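Local coordinates for putative hemin ABC transport system, membrane protein (Burkholderia cenocepacia J2315, PDB 5B57) that probably forms the membrane-spanning part of an ABC transporter that imports heme across the cell membrane, at residues P316-L321 against A369-A374. Residues are numbered along the deposited sequence; the frame is centred on the assembly and turned at random.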
ATOM      1  N   PRO A 316      18.376  -6.676   7.068  1.00 25.79           N
ATOM      2  CA  PRO A 316      17.917  -5.593   7.954  1.00 27.03           C
ATOM      3  C   PRO A 316      16.630  -5.913   8.666  1.00 30.67           C
ATOM      4  O   PRO A 316      16.264  -5.180   9.597  1.00 33.46           O
ATOM      5  CB  PRO A 316      17.749  -4.397   7.012  1.00 27.08           C
ATOM      6  CG  PRO A 316      17.542  -4.978   5.721  1.00 27.47           C
ATOM      7  CD  PRO A 316      18.234  -6.307   5.654  1.00 25.32           C
ATOM      8  N   HIS A 317      15.942  -6.989   8.281  1.00 31.82           N
ATOM      9  CA  HIS A 317      14.719  -7.380   8.963  1.00 32.28           C
ATOM     10  C   HIS A 317      14.975  -8.227  10.198  1.00 33.25           C
ATOM     11  O   HIS A 317      14.235  -8.115  11.173  1.00 36.00           O
ATOM     12  CB  HIS A 317      13.791  -8.144   8.023  1.00 33.18           C
ATOM     13  CG  HIS A 317      12.390  -8.254   8.541  1.00 36.54           C
ATOM     14  ND1 HIS A 317      11.474  -7.226   8.442  1.00 36.48           N
ATOM     15  CD2 HIS A 317      11.763  -9.253   9.205  1.00 37.41           C
ATOM     16  CE1 HIS A 317      10.337  -7.598   9.000  1.00 35.91           C
ATOM     17  NE2 HIS A 317      10.488  -8.822   9.475  1.00 37.35           N
ATOM     18  N   CYS A 318      15.997  -9.065  10.206  1.00 31.63           N
ATOM     19  CA  CYS A 318      16.260  -9.820  11.425  1.00 31.15           C
ATOM     20  C   CYS A 318      16.925  -8.938  12.465  1.00 30.95           C
ATOM     21  O   CYS A 318      16.591  -9.013  13.657  1.00 32.56           O
ATOM     22  CB  CYS A 318      17.118 -11.045  11.122  1.00 31.98           C
ATOM     23  SG  CYS A 318      16.561 -11.983   9.683  1.00 33.54           S
ATOM     24  N   VAL A 319      17.861  -8.094  12.032  1.00 28.48           N
ATOM     25  CA  VAL A 319      18.538  -7.219  12.977  1.00 27.60           C
ATOM     26  C   VAL A 319      17.526  -6.317  13.647  1.00 29.34           C
ATOM     27  O   VAL A 319      17.631  -6.019  14.849  1.00 30.39           O
ATOM     28  CB  VAL A 319      19.626  -6.407  12.267  1.00 26.07           C
ATOM     29  CG1 VAL A 319      20.077  -5.266  13.172  1.00 25.72           C
ATOM     30  CG2 VAL A 319      20.783  -7.322  11.803  1.00 21.51           C
ATOM     31  N   ARG A 320      16.502  -5.904  12.892  1.00 29.04           N
ATOM     32  CA  ARG A 320      15.441  -5.066  13.458  1.00 30.05           C
ATOM     33  C   ARG A 320      14.660  -5.806  14.548  1.00 32.93           C
ATOM     34  O   ARG A 320      14.507  -5.304  15.668  1.00 33.73           O
ATOM     35  CB  ARG A 320      14.509  -4.597  12.348  1.00 28.37           C
ATOM     36  CG  ARG A 320      14.793  -3.214  11.818  1.00 28.27           C
ATOM     37  CD  ARG A 320      13.574  -2.727  11.059  1.00 28.16           C
ATOM     38  NE  ARG A 320      13.207  -3.685  10.021  1.00 26.07           N
ATOM     39  CZ  ARG A 320      13.534  -3.546   8.745  1.00 23.98           C
ATOM     40  NH1 ARG A 320      14.225  -2.484   8.344  1.00 23.34           N
ATOM     41  NH2 ARG A 320      13.155  -4.455   7.864  1.00 24.24           N
ATOM     42  N   LEU A 321      14.151  -7.004  14.226  1.00 35.06           N
ATOM     43  CA  LEU A 321      13.445  -7.838  15.197  1.00 37.73           C
ATOM     44  C   LEU A 321      14.289  -8.194  16.415  1.00 39.89           C
ATOM     45  O   LEU A 321      13.731  -8.632  17.427  1.00 40.57           O
ATOM     46  CB  LEU A 321      12.977  -9.124  14.531  1.00 38.73           C
ATOM     47  CG  LEU A 321      11.869  -8.863  13.520  1.00 40.73           C
ATOM     48  CD1 LEU A 321      11.850  -9.897  12.373  1.00 39.13           C
ATOM     49  CD2 LEU A 321      10.517  -8.800  14.247  1.00 42.88           C
ATOM     50  N   ALA A 369      13.196 -17.691   0.264  1.00 26.61           N
ATOM     51  CA  ALA A 369      11.964 -18.474   0.300  1.00 27.57           C
ATOM     52  C   ALA A 369      11.572 -18.821   1.738  1.00 28.43           C
ATOM     53  O   ALA A 369      10.465 -18.443   2.170  1.00 26.23           O
ATOM     54  CB  ALA A 369      12.095 -19.688  -0.621  1.00 29.46           C
ATOM     55  N   PRO A 370      12.428 -19.467   2.555  1.00 30.06           N
ATOM     56  CA  PRO A 370      12.060 -19.683   3.973  1.00 30.16           C
ATOM     57  C   PRO A 370      11.829 -18.404   4.772  1.00 33.13           C
ATOM     58  O   PRO A 370      10.975 -18.399   5.668  1.00 35.07           O
ATOM     59  CB  PRO A 370      13.258 -20.463   4.533  1.00 28.44           C
ATOM     60  CG  PRO A 370      14.385 -20.084   3.639  1.00 27.58           C
ATOM     61  CD  PRO A 370      13.767 -19.998   2.262  1.00 28.21           C
ATOM     62  N   PHE A 371      12.548 -17.316   4.483  1.00 48.41           N
ATOM     63  CA  PHE A 371      12.292 -16.052   5.170  1.00 37.20           C
ATOM     64  C   PHE A 371      10.866 -15.567   4.950  1.00 42.28           C
ATOM     65  O   PHE A 371      10.194 -15.138   5.894  1.00 37.30           O
ATOM     66  CB  PHE A 371      13.262 -14.981   4.703  1.00 43.59           C
ATOM     67  CG  PHE A 371      12.950 -13.616   5.257  1.00 44.42           C
ATOM     68  CD1 PHE A 371      13.313 -13.289   6.555  1.00 46.93           C
ATOM     69  CD2 PHE A 371      12.285 -12.663   4.496  1.00 42.76           C
ATOM     70  CE1 PHE A 371      13.026 -12.039   7.081  1.00 47.04           C
ATOM     71  CE2 PHE A 371      11.994 -11.409   5.020  1.00 43.00           C
ATOM     72  CZ  PHE A 371      12.361 -11.097   6.310  1.00 44.76           C
ATOM     73  N   PHE A 372      10.405 -15.566   3.698  1.00 41.65           N
ATOM     74  CA  PHE A 372       9.042 -15.115   3.425  1.00 41.29           C
ATOM     75  C   PHE A 372       8.010 -16.151   3.850  1.00 42.92           C
ATOM     76  O   PHE A 372       6.888 -15.790   4.201  1.00 35.64           O
ATOM     77  CB  PHE A 372       8.881 -14.764   1.944  1.00 39.32           C
ATOM     78  CG  PHE A 372       9.280 -13.363   1.619  1.00 37.76           C
ATOM     79  CD1 PHE A 372      10.605 -13.047   1.369  1.00 37.60           C
ATOM     80  CD2 PHE A 372       8.333 -12.356   1.595  1.00 37.04           C
ATOM     81  CE1 PHE A 372      10.982 -11.754   1.094  1.00 37.16           C
ATOM     82  CE2 PHE A 372       8.701 -11.067   1.314  1.00 36.78           C
ATOM     83  CZ  PHE A 372      10.036 -10.765   1.068  1.00 36.53           C
ATOM     84  N   LEU A 373       8.362 -17.434   3.833  1.00 46.16           N
ATOM     85  CA  LEU A 373       7.479 -18.440   4.413  1.00 50.54           C
ATOM     86  C   LEU A 373       7.338 -18.245   5.920  1.00 55.09           C
ATOM     87  O   LEU A 373       6.256 -18.475   6.469  1.00 60.77           O
ATOM     88  CB  LEU A 373       8.001 -19.836   4.103  1.00 53.28           C
ATOM     89  CG  LEU A 373       7.073 -20.767   3.335  1.00 56.93           C
ATOM     90  CD1 LEU A 373       6.462 -20.022   2.171  1.00 54.47           C
ATOM     91  CD2 LEU A 373       7.900 -21.956   2.852  1.00 60.93           C
ATOM     92  N   ALA A 374       8.419 -17.829   6.606  1.00 53.99           N
ATOM     93  CA  ALA A 374       8.332 -17.467   8.023  1.00 55.36           C
ATOM     94  C   ALA A 374       7.451 -16.233   8.263  1.00 52.76           C
ATOM     95  O   ALA A 374       6.605 -16.235   9.168  1.00 44.45           O
ATOM     96  CB  ALA A 374       9.728 -17.227   8.589  1.00 43.14           C
TER
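His-317, whose imidazole meets the ring of Phe-371, uses its ND1 to accept a nearly straight hydrogen bond from NH2 of Arg-320 (3.3 Å, 169° at the hydrogen). The contact joins helix 311-323 to helix 360-378 in a transmembrane subunit of the FecCD family, and it is a sparse one: the nearest CA atoms, those of Cys-318 and Phe-371, lie 9.7 Å apart. Histidine suits position 317 because one side chain can serve both neighbours, its ND1 turned to the arginine and its CB, CG and CD2 to the phenylalanine. The arginine lies one helical turn further on, where its long chain can fold back; its NH2 also donates to OE1 of Gln-126 on helix 94-128, while the carbonyl oxygen of Pro-316 lies over the centre of one guanidinium face. Two acceptors on NH2 would limit turning of the guanidinium. Phe-371 bridges the gap between the backbones. With CG anti to its backbone N (chi1 173°), its ring extends from helix 360-378 and brings CZ to 3.5 Å from CD2 of His-317, which sits at the edge of the phenyl ring, near its plane. The two side chains cross at about a right angle, with 84° between the ring planes. Phenylalanine fits here as a flat apolar group long enough to span the distance; Val-314, three residues before His-317, also packs on it. Cys-318 offers a smaller apolar surface beside the histidine, its SG reaching to 4.4 Å from CE1 of Phe-371.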